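Local coordinates for putative signal recognition particle protein (Chaetomium thermophilum, PDB 5CK5), which probably serves as the beta subunit of the signal recognition particle receptor, a small GTPase of the endoplasmic reticulum membrane that binds GDP or GTP with magnesium, at residues 16-21 / 110-115; 180-185 / 234-239; 209-214 / 286-291. One frame throughout, in Å; residues are numbered along the deposited sequence.

Contact 1: 16-21 / 110-115; sequences YTTLPS and KFLLID
Ser21 and Leu112 form a parallel beta bridge at which the two backbones have only just come together: the touching parts of 16-21 and 110-115 still run 60° apart, and one hydrogen bond joins them, from Leu112 N to Pro20 O at 3.1 Å. A CA-H...O contact from Ser21 CA to Leu112 O, 3.3 Å, follows it, and the pairing continues as Leu112 and Ile114 bond to the backbone of Val22. On one face of the sheet Ser21 CB lies 3.9 Å from Leu112 CB. Ser21 OG sits between its own backbone N and carbonyl carbon (chi1 62°), close to the end of the Ile114 side chain, with Ile114 CD1 3.5 Å from the hydroxyl oxygen. Before the bridge, Leu19 leans on the chain where it leaves helix 103-109: its CD2 methyl meets Lys110 O at 3.3 Å, and its CB packs against Phe111 CA. Leu112 CD1 extends toward Leu19 O and lies 4.2 Å from Thr18 CG2, the side chains of Thr18 and Leu112 crossing at about a right angle. Phe111 contributes mainly its CB, 3.3 Å from Pro20 O; with chi1 at 75° its ring leads off to Phe39 and Ile316 instead. Mostly aliphatic side chains and backbone carbonyls surround the one hydrogen bond. It is the start of the parallel pairing of strands 21-25 and 112-114 in a Ras-like GTPase fold. The first strand runs into the P-loop with the nucleotide-binding Lys32 and Thr33; the second leads to Asp115, which touches both and opens the DxxG motif ending at Gly118, a GTP-binding residue.

Contact 2: 180-185 / 234-239; sequences DYLSQT and SRLEHE
Leu182 is the wedge between two helices, pushing both methyls against Arg235, Leu236 and Glu239 on successive turns of the partner. Its CG stands anti to the backbone N (chi1 178°), which carries the branch out from helix 180-201. Leu182 CD1 meets Leu236 CD2 at 3.7 Å, the two side chains crossing obliquely, and lies 3.8 Å from Arg235 O. On the flank toward Glu239, Leu182 CG comes within 3.5 Å of Glu239 CG, so the aliphatic part of an acidic residue packs against the leucine's branch point. Leu236 is buried; its side chain also touches Leu169 of strand 158-170 and Leu189 of helix 180-201. Segments 180-185 and 234-239 belong to the helices of two consecutive beta-alpha-beta units: helix 180-201 connects strand 158-170 to strand 214-219, and helix 229-248 connects that strand to strand 291-295. The axes of segments 180-185 and 234-239 cross at -63°, 9.9 Å apart at their closest, consistent with the small patch of 252 Å² buried in all. Away from the leucines the fit slackens. No hydrogen bond spans the gap; Glu239 OE1 only nears Ser183 CA, at 3.8 Å. The bend at chi2 of Glu239 turns the carboxylate away from the leucine-lined interior, and OE2 forms a salt bridge with Arg242 of its own helix. Ser183 likewise looks to its own helix, its OG donating to Asp180 O at 2.8 Å. Of the Arg235 side chain, CB touches Leu182 CD1, 4.1 Å away, before the extended chain carries the guanidinium off from the interface.

Contact 3: 209-214 / 286-291; sequences PSSIPV and EFDMEV
The carboxylate of Asp288 is met by Ser211, whose hydroxyl OG donates to OD2 at 3.0 Å on the syn side, 34° out of the carboxylate plane. The other oxygen, OD1, stays farther off, 3.8 Å from Ser211 OG. Ser211 CB lies 3.3 Å from Asp288 O; the nearly eclipsed chi1 of Ser211, 2°, suggests a strained or imprecisely placed hydroxyl. Further along, the Pro213 ring offers its CB to Glu290 O at 3.4 Å and to Glu290 CB at 4.2 Å. The carboxylate of Glu290 takes no hand in this pairing: its extended chain leads to a salt bridge with Arg315. Beyond the proline the chains settle into a parallel beta bridge between Val214 and Val291. Val214 N donates to Glu290 O at 3.0 Å. In return the CA-H of Val291 points to the Val214 carbonyl, 3.4 Å from Val291 CA to Val214 O, with a nearly straight angle of 165° at the hydrogen. A polar tie at the exposed entrance therefore gives way to buried valines within a few residues. These loops feed strands 214-219 and 291-295 of the central sheet. Helix 180-201 packs on Val214 and Met289 through Leu196, while Trp311 of helix 306-313 touches Pro213 and Glu290; strand 158-170 borders strand 214-219, Val165 and Phe167 touching Val214, and Pro213 shares a backbone hydrogen bond with Val165.

In the fold
Contacts 1 and 3 are both entrances to the central sheet: each is a parallel bridge with one backbone hydrogen bond at the start of a strand pair, partly buried, their centres 19 Å apart. Contact 1 is otherwise mostly van der Waals and sits where the strands leading to the P-loop and to Asp115 begin, whereas contact 3 adds a serine-aspartate hydrogen bond at its exposed end. Contact 2 differs in kind, a surface meeting of helices with leucine packing and no hydrogen bond across; it lies on the opposite side of the chain's centre from contact 1. Contacts 2 and 3 interlock along the chain: helices 180-201 and 229-248 of contact 2 precede the loops that contact 3 brings together.

Contact 1: 16-21 / 110-115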
loop_
_atom_site.group_PDB
_atom_site.type_symbol
_atom_site.label_atom_id
_atom_site.label_comp_id
_atom_site.label_asym_id
_atom_site.label_seq_id
_atom_site.Cartn_x
_atom_site.Cartn_y
_atom_site.Cartn_z
ATOM N N TYR A 16 8.744 -17.251 -18.873
ATOM C CA TYR A 16 9.063 -17.578 -17.488
ATOM C C TYR A 16 8.374 -16.627 -16.517
ATOM O O TYR A 16 8.066 -15.483 -16.848
ATOM C CB TYR A 16 10.578 -17.569 -17.255
ATOM C CG TYR A 16 11.294 -18.793 -17.797
ATOM C CD1 TYR A 16 10.592 -19.815 -18.433
ATOM C CD2 TYR A 16 12.670 -18.933 -17.658
ATOM C CE1 TYR A 16 11.246 -20.940 -18.932
ATOM C CE2 TYR A 16 13.332 -20.053 -18.152
ATOM C CZ TYR A 16 12.615 -21.052 -18.786
ATOM O OH TYR A 16 13.275 -22.160 -19.270
ATOM N N THR A 17 8.172 -17.115 -15.301
ATOM C CA THR A 17 7.444 -16.397 -14.264
ATOM C C THR A 17 8.239 -16.389 -12.964
ATOM O O THR A 17 9.223 -17.115 -12.823
ATOM C CB THR A 17 6.057 -17.029 -14.009
ATOM O OG1 THR A 17 6.222 -18.409 -13.659
ATOM C CG2 THR A 17 5.193 -16.961 -15.247
ATOM N N THR A 18 7.818 -15.563 -12.015
ATOM C CA THR A 18 8.570 -15.421 -10.780
ATOM C C THR A 18 7.630 -15.451 -9.591
ATOM O O THR A 18 6.433 -15.683 -9.742
ATOM C CB THR A 18 9.373 -14.094 -10.768
ATOM O OG1 THR A 18 9.858 -13.823 -12.086
ATOM C CG2 THR A 18 10.556 -14.155 -9.806
ATOM N N LEU A 19 8.198 -15.276 -8.405
ATOM C CA LEU A 19 7.456 -15.237 -7.163
ATOM C C LEU A 19 6.466 -14.088 -7.205
ATOM O O LEU A 19 6.735 -13.076 -7.853
ATOM C CB LEU A 19 8.411 -15.069 -5.982
ATOM C CG LEU A 19 9.371 -16.234 -5.757
ATOM C CD1 LEU A 19 10.765 -15.796 -5.224
ATOM C CD2 LEU A 19 8.676 -17.280 -4.883
ATOM N N PRO A 20 5.318 -14.224 -6.517
ATOM C CA PRO A 20 4.393 -13.084 -6.550
ATOM C C PRO A 20 5.017 -11.877 -5.852
ATOM O O PRO A 20 5.881 -12.043 -4.994
ATOM C CB PRO A 20 3.161 -13.584 -5.799
ATOM C CG PRO A 20 3.606 -14.773 -5.021
ATOM C CD PRO A 20 4.874 -15.306 -5.618
ATOM N N SER A 21 4.598 -10.672 -6.208
ATOM C CA SER A 21 5.246 -9.489 -5.655
ATOM C C SER A 21 4.247 -8.596 -4.903
ATOM O O SER A 21 3.042 -8.617 -5.160
ATOM C CB SER A 21 5.976 -8.703 -6.759
ATOM O OG SER A 21 5.113 -8.216 -7.772
ATOM N N LYS A 110 9.819 -16.073 0.041
ATOM C CA LYS A 110 9.074 -16.569 -1.124
ATOM C C LYS A 110 8.130 -15.525 -1.772
ATOM O O LYS A 110 7.116 -15.884 -2.381
ATOM C CB LYS A 110 8.288 -17.844 -0.755
ATOM C CG LYS A 110 7.042 -17.664 0.109
ATOM C CD LYS A 110 6.231 -18.944 0.185
ATOM C CE LYS A 110 6.762 -19.883 1.258
ATOM N NZ LYS A 110 6.401 -19.420 2.627
ATOM N N PHE A 111 8.479 -14.241 -1.658
ATOM C CA PHE A 111 7.858 -13.198 -2.475
ATOM C C PHE A 111 8.808 -12.019 -2.663
ATOM O O PHE A 111 9.798 -11.893 -1.954
ATOM C CB PHE A 111 6.536 -12.712 -1.866
ATOM C CG PHE A 111 6.694 -11.820 -0.669
ATOM C CD1 PHE A 111 6.742 -12.341 0.602
ATOM C CD2 PHE A 111 6.758 -10.446 -0.819
ATOM C CE1 PHE A 111 6.874 -11.511 1.696
ATOM C CE2 PHE A 111 6.893 -9.615 0.266
ATOM C CZ PHE A 111 6.951 -10.146 1.524
ATOM N N LEU A 112 8.469 -11.135 -3.592
ATOM C CA LEU A 112 9.299 -9.972 -3.891
ATOM C C LEU A 112 8.685 -8.696 -3.361
ATOM O O LEU A 112 7.483 -8.509 -3.441
ATOM C CB LEU A 112 9.499 -9.813 -5.399
ATOM C CG LEU A 112 10.318 -10.814 -6.214
ATOM C CD1 LEU A 112 10.003 -10.613 -7.673
ATOM C CD2 LEU A 112 11.803 -10.669 -5.970
ATOM N N LEU A 113 9.514 -7.804 -2.845
ATOM C CA LEU A 113 9.036 -6.507 -2.406
ATOM C C LEU A 113 9.452 -5.445 -3.413
ATOM O O LEU A 113 10.642 -5.233 -3.657
ATOM C CB LEU A 113 9.586 -6.162 -1.036
ATOM C CG LEU A 113 8.857 -4.999 -0.397
ATOM C CD1 LEU A 113 7.458 -5.442 -0.085
ATOM C CD2 LEU A 113 9.595 -4.554 0.833
ATOM N N ILE A 114 8.467 -4.797 -4.017
ATOM C CA ILE A 114 8.729 -3.855 -5.099
ATOM C C ILE A 114 8.538 -2.394 -4.719
ATOM O O ILE A 114 7.446 -1.946 -4.363
ATOM C CB ILE A 114 7.878 -4.201 -6.336
ATOM C CG1 ILE A 114 8.493 -5.423 -7.010
ATOM C CG2 ILE A 114 7.931 -3.105 -7.371
ATOM C CD1 ILE A 114 7.711 -5.941 -8.174
ATOM N N ASP A 115 9.653 -1.682 -4.804
ATOM C CA ASP A 115 9.786 -0.273 -4.464
ATOM C C ASP A 115 9.300 0.682 -5.545
ATOM O O ASP A 115 9.398 0.398 -6.728
ATOM C CB ASP A 115 11.254 0.010 -4.144
ATOM C CG ASP A 115 11.455 1.289 -3.388
ATOM O OD1 ASP A 115 10.482 2.028 -3.176
ATOM O OD2 ASP A 115 12.604 1.554 -2.998
#

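Contact 2: 180-185 / 234-239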
loop_
_atom_site.group_PDB
_atom_site.type_symbol
_atom_site.label_atom_id
_atom_site.label_comp_id
_atom_site.label_asym_id
_atom_site.label_seq_id
_atom_site.Cartn_x
_atom_site.Cartn_y
_atom_site.Cartn_z
ATOM N N ASP A 180 -0.803 18.902 7.586
ATOM C CA ASP A 180 -0.439 18.889 6.181
ATOM C C ASP A 180 0.005 17.518 5.686
ATOM O O ASP A 180 -0.266 17.150 4.540
ATOM C CB ASP A 180 0.620 19.938 5.929
ATOM C CG ASP A 180 0.058 21.337 6.032
ATOM O OD1 ASP A 180 0.011 21.892 7.149
ATOM O OD2 ASP A 180 -0.363 21.882 4.991
ATOM N N TYR A 181 0.734 16.784 6.527
ATOM C CA TYR A 181 1.231 15.467 6.148
ATOM C C TYR A 181 0.060 14.532 5.894
ATOM O O TYR A 181 0.003 13.845 4.890
ATOM C CB TYR A 181 2.136 14.878 7.244
ATOM C CG TYR A 181 2.832 13.606 6.803
ATOM C CD1 TYR A 181 3.895 13.651 5.920
ATOM C CD2 TYR A 181 2.384 12.351 7.217
ATOM C CE1 TYR A 181 4.520 12.487 5.486
ATOM C CE2 TYR A 181 3.002 11.177 6.780
ATOM C CZ TYR A 181 4.074 11.257 5.917
ATOM O OH TYR A 181 4.707 10.117 5.475
ATOM N N LEU A 182 -0.906 14.565 6.797
ATOM C CA LEU A 182 -2.083 13.727 6.722
ATOM C C LEU A 182 -2.854 13.959 5.443
ATOM O O LEU A 182 -3.443 13.042 4.900
ATOM C CB LEU A 182 -2.974 13.980 7.930
ATOM C CG LEU A 182 -4.303 13.234 8.052
ATOM C CD1 LEU A 182 -4.059 11.748 8.186
ATOM C CD2 LEU A 182 -5.095 13.744 9.250
ATOM N N SER A 183 -2.868 15.192 4.967
ATOM C CA SER A 183 -3.674 15.523 3.806
ATOM C C SER A 183 -3.121 15.002 2.484
ATOM O O SER A 183 -3.853 14.463 1.666
ATOM C CB SER A 183 -3.829 17.032 3.710
ATOM O OG SER A 183 -2.652 17.599 3.174
ATOM N N GLN A 184 -1.830 15.193 2.268
ATOM C CA GLN A 184 -1.169 14.753 1.052
ATOM C C GLN A 184 -1.136 13.223 1.034
ATOM O O GLN A 184 -1.346 12.568 0.014
ATOM C CB GLN A 184 0.233 15.344 1.009
ATOM C CG GLN A 184 0.267 16.843 1.420
ATOM C CD GLN A 184 -0.202 17.842 0.359
ATOM O OE1 GLN A 184 0.024 17.663 -0.834
ATOM N NE2 GLN A 184 -0.853 18.912 0.809
ATOM N N THR A 185 -0.900 12.678 2.215
ATOM C CA THR A 185 -0.809 11.245 2.451
ATOM C C THR A 185 -2.152 10.526 2.351
ATOM O O THR A 185 -2.225 9.402 1.850
ATOM C CB THR A 185 -0.171 11.000 3.813
ATOM O OG1 THR A 185 1.133 11.579 3.789
ATOM C CG2 THR A 185 -0.046 9.520 4.118
ATOM N N SER A 234 -7.302 5.768 12.763
ATOM C CA SER A 234 -8.421 6.671 12.921
ATOM C C SER A 234 -8.271 7.975 12.162
ATOM O O SER A 234 -9.233 8.487 11.612
ATOM C CB SER A 234 -8.607 6.986 14.380
ATOM O OG SER A 234 -9.793 7.713 14.566
ATOM N N ARG A 235 -7.057 8.501 12.121
ATOM C CA ARG A 235 -6.781 9.754 11.442
ATOM C C ARG A 235 -6.962 9.648 9.952
ATOM O O ARG A 235 -7.468 10.566 9.325
ATOM C CB ARG A 235 -5.357 10.227 11.745
ATOM C CG ARG A 235 -5.278 11.085 12.984
ATOM C CD ARG A 235 -3.896 11.693 13.210
ATOM N NE ARG A 235 -3.753 12.237 14.566
ATOM C CZ ARG A 235 -2.647 12.802 15.041
ATOM N NH1 ARG A 235 -1.568 12.904 14.275
ATOM N NH2 ARG A 235 -2.617 13.269 16.283
ATOM N N LEU A 236 -6.560 8.520 9.383
ATOM C CA LEU A 236 -6.674 8.344 7.949
ATOM C C LEU A 236 -8.105 8.225 7.513
ATOM O O LEU A 236 -8.475 8.801 6.512
ATOM C CB LEU A 236 -5.894 7.126 7.492
ATOM C CG LEU A 236 -4.381 7.298 7.569
ATOM C CD1 LEU A 236 -3.691 5.985 7.262
ATOM C CD2 LEU A 236 -3.920 8.417 6.669
ATOM N N GLU A 237 -8.910 7.512 8.287
ATOM C CA GLU A 237 -10.316 7.292 7.977
ATOM C C GLU A 237 -11.045 8.615 7.935
ATOM O O GLU A 237 -11.890 8.857 7.082
ATOM C CB GLU A 237 -10.964 6.399 9.024
ATOM C CG GLU A 237 -10.663 4.941 8.876
ATOM C CD GLU A 237 -11.266 4.130 9.996
ATOM O OE1 GLU A 237 -11.632 4.716 11.029
ATOM O OE2 GLU A 237 -11.357 2.902 9.863
ATOM N N HIS A 238 -10.709 9.480 8.876
ATOM C CA HIS A 238 -11.409 10.733 8.979
ATOM C C HIS A 238 -11.071 11.623 7.820
ATOM O O HIS A 238 -11.926 12.355 7.330
ATOM C CB HIS A 238 -11.069 11.431 10.285
ATOM C CG HIS A 238 -11.866 10.941 11.451
ATOM N ND1 HIS A 238 -11.347 10.100 12.406
ATOM C CD2 HIS A 238 -13.159 11.146 11.793
ATOM C CE1 HIS A 238 -12.278 9.824 13.302
ATOM N NE2 HIS A 238 -13.388 10.443 12.950
ATOM N N GLU A 239 -9.835 11.541 7.351
ATOM C CA GLU A 239 -9.448 12.358 6.220
ATOM C C GLU A 239 -9.960 11.772 4.922
ATOM O O GLU A 239 -10.482 12.490 4.081
ATOM C CB GLU A 239 -7.938 12.518 6.160
ATOM C CG GLU A 239 -7.466 13.862 6.652
ATOM C CD GLU A 239 -7.871 15.012 5.748
ATOM O OE1 GLU A 239 -7.384 15.074 4.603
ATOM O OE2 GLU A 239 -8.669 15.865 6.183
#

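Contact 3: 209-214 / 286-291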
loop_
_atom_site.group_PDB
_atom_site.type_symbol
_atom_site.label_atom_id
_atom_site.label_comp_id
_atom_site.label_asym_id
_atom_site.label_seq_id
_atom_site.Cartn_x
_atom_site.Cartn_y
_atom_site.Cartn_z
ATOM N N PRO A 209 -12.429 -10.259 -9.604
ATOM C CA PRO A 209 -10.969 -10.261 -9.603
ATOM C C PRO A 209 -10.448 -10.743 -8.260
ATOM O O PRO A 209 -11.155 -10.624 -7.265
ATOM C CB PRO A 209 -10.614 -8.801 -9.881
ATOM C CG PRO A 209 -11.761 -8.049 -9.406
ATOM C CD PRO A 209 -12.984 -8.899 -9.557
ATOM N N SER A 210 -9.235 -11.286 -8.249
ATOM C CA SER A 210 -8.587 -11.838 -7.050
ATOM C C SER A 210 -8.333 -10.816 -5.946
ATOM O O SER A 210 -7.998 -9.670 -6.232
ATOM C CB SER A 210 -7.253 -12.474 -7.417
ATOM O OG SER A 210 -6.319 -11.477 -7.786
ATOM N N SER A 211 -8.520 -11.216 -4.691
ATOM C CA SER A 211 -8.314 -10.293 -3.578
ATOM C C SER A 211 -6.844 -9.872 -3.469
ATOM O O SER A 211 -5.960 -10.708 -3.386
ATOM C CB SER A 211 -8.772 -10.936 -2.267
ATOM O OG SER A 211 -9.230 -12.262 -2.473
ATOM N N ILE A 212 -6.601 -8.565 -3.467
ATOM C CA ILE A 212 -5.279 -7.982 -3.223
ATOM C C ILE A 212 -5.329 -7.050 -2.010
ATOM O O ILE A 212 -5.782 -5.917 -2.133
ATOM C CB ILE A 212 -4.770 -7.215 -4.445
ATOM C CG1 ILE A 212 -4.492 -8.175 -5.583
ATOM C CG2 ILE A 212 -3.479 -6.514 -4.164
ATOM C CD1 ILE A 212 -4.227 -7.468 -6.885
ATOM N N PRO A 213 -4.914 -7.544 -0.827
ATOM C CA PRO A 213 -4.984 -6.735 0.386
ATOM C C PRO A 213 -3.944 -5.634 0.440
ATOM O O PRO A 213 -2.850 -5.768 -0.100
ATOM C CB PRO A 213 -4.744 -7.759 1.500
ATOM C CG PRO A 213 -5.069 -9.064 0.914
ATOM C CD PRO A 213 -4.605 -8.947 -0.510
ATOM N N VAL A 214 -4.295 -4.550 1.116
ATOM C CA VAL A 214 -3.374 -3.453 1.304
ATOM C C VAL A 214 -3.023 -3.369 2.764
ATOM O O VAL A 214 -3.896 -3.349 3.612
ATOM C CB VAL A 214 -3.961 -2.117 0.846
ATOM C CG1 VAL A 214 -3.048 -0.966 1.261
ATOM C CG2 VAL A 214 -4.152 -2.119 -0.646
ATOM N N GLU A 286 -16.573 -5.075 1.717
ATOM C CA GLU A 286 -17.656 -5.279 0.780
ATOM C C GLU A 286 -17.174 -5.412 -0.665
ATOM O O GLU A 286 -17.938 -5.817 -1.527
ATOM C CB GLU A 286 -18.684 -4.168 0.936
ATOM C CG GLU A 286 -19.580 -4.446 2.136
ATOM C CD GLU A 286 -20.435 -3.276 2.533
ATOM O OE1 GLU A 286 -19.881 -2.165 2.659
ATOM O OE2 GLU A 286 -21.656 -3.470 2.725
ATOM N N PHE A 287 -15.925 -5.042 -0.930
ATOM C CA PHE A 287 -15.319 -5.284 -2.233
ATOM C C PHE A 287 -14.178 -6.324 -2.197
ATOM O O PHE A 287 -13.295 -6.295 -3.051
ATOM C CB PHE A 287 -14.797 -3.974 -2.820
ATOM C CG PHE A 287 -15.713 -2.809 -2.604
ATOM C CD1 PHE A 287 -16.827 -2.629 -3.379
ATOM C CD2 PHE A 287 -15.446 -1.894 -1.609
ATOM C CE1 PHE A 287 -17.652 -1.568 -3.169
ATOM C CE2 PHE A 287 -16.269 -0.838 -1.391
ATOM C CZ PHE A 287 -17.374 -0.671 -2.176
ATOM N N ASP A 288 -14.197 -7.226 -1.217
ATOM C CA ASP A 288 -13.192 -8.299 -1.095
ATOM C C ASP A 288 -11.755 -7.759 -1.044
ATOM O O ASP A 288 -10.799 -8.391 -1.492
ATOM C CB ASP A 288 -13.346 -9.313 -2.243
ATOM C CG ASP A 288 -12.529 -10.590 -2.024
ATOM O OD1 ASP A 288 -12.536 -11.129 -0.895
ATOM O OD2 ASP A 288 -11.902 -11.067 -2.998
ATOM N N MET A 289 -11.611 -6.592 -0.447
ATOM C CA MET A 289 -10.298 -6.053 -0.196
ATOM C C MET A 289 -10.106 -5.839 1.294
ATOM O O MET A 289 -10.913 -5.208 1.953
ATOM C CB MET A 289 -10.132 -4.780 -1.033
ATOM C CG MET A 289 -11.237 -3.769 -0.828
ATOM S SD MET A 289 -11.347 -2.493 -2.095
ATOM C CE MET A 289 -9.745 -1.695 -1.998
ATOM N N GLU A 290 -9.025 -6.394 1.818
ATOM C CA GLU A 290 -8.720 -6.263 3.225
ATOM C C GLU A 290 -7.697 -5.173 3.443
ATOM O O GLU A 290 -6.599 -5.216 2.899
ATOM C CB GLU A 290 -8.214 -7.592 3.793
ATOM C CG GLU A 290 -7.592 -7.487 5.164
ATOM C CD GLU A 290 -7.100 -8.812 5.656
ATOM O OE1 GLU A 290 -6.956 -9.718 4.813
ATOM O OE2 GLU A 290 -6.849 -8.949 6.870
ATOM N N VAL A 291 -8.074 -4.189 4.240
ATOM C CA VAL A 291 -7.177 -3.113 4.581
ATOM C C VAL A 291 -7.010 -3.063 6.094
ATOM O O VAL A 291 -7.993 -3.109 6.832
ATOM C CB VAL A 291 -7.680 -1.783 4.022
ATOM C CG1 VAL A 291 -9.180 -1.677 4.185
ATOM C CG2 VAL A 291 -6.955 -0.625 4.663
#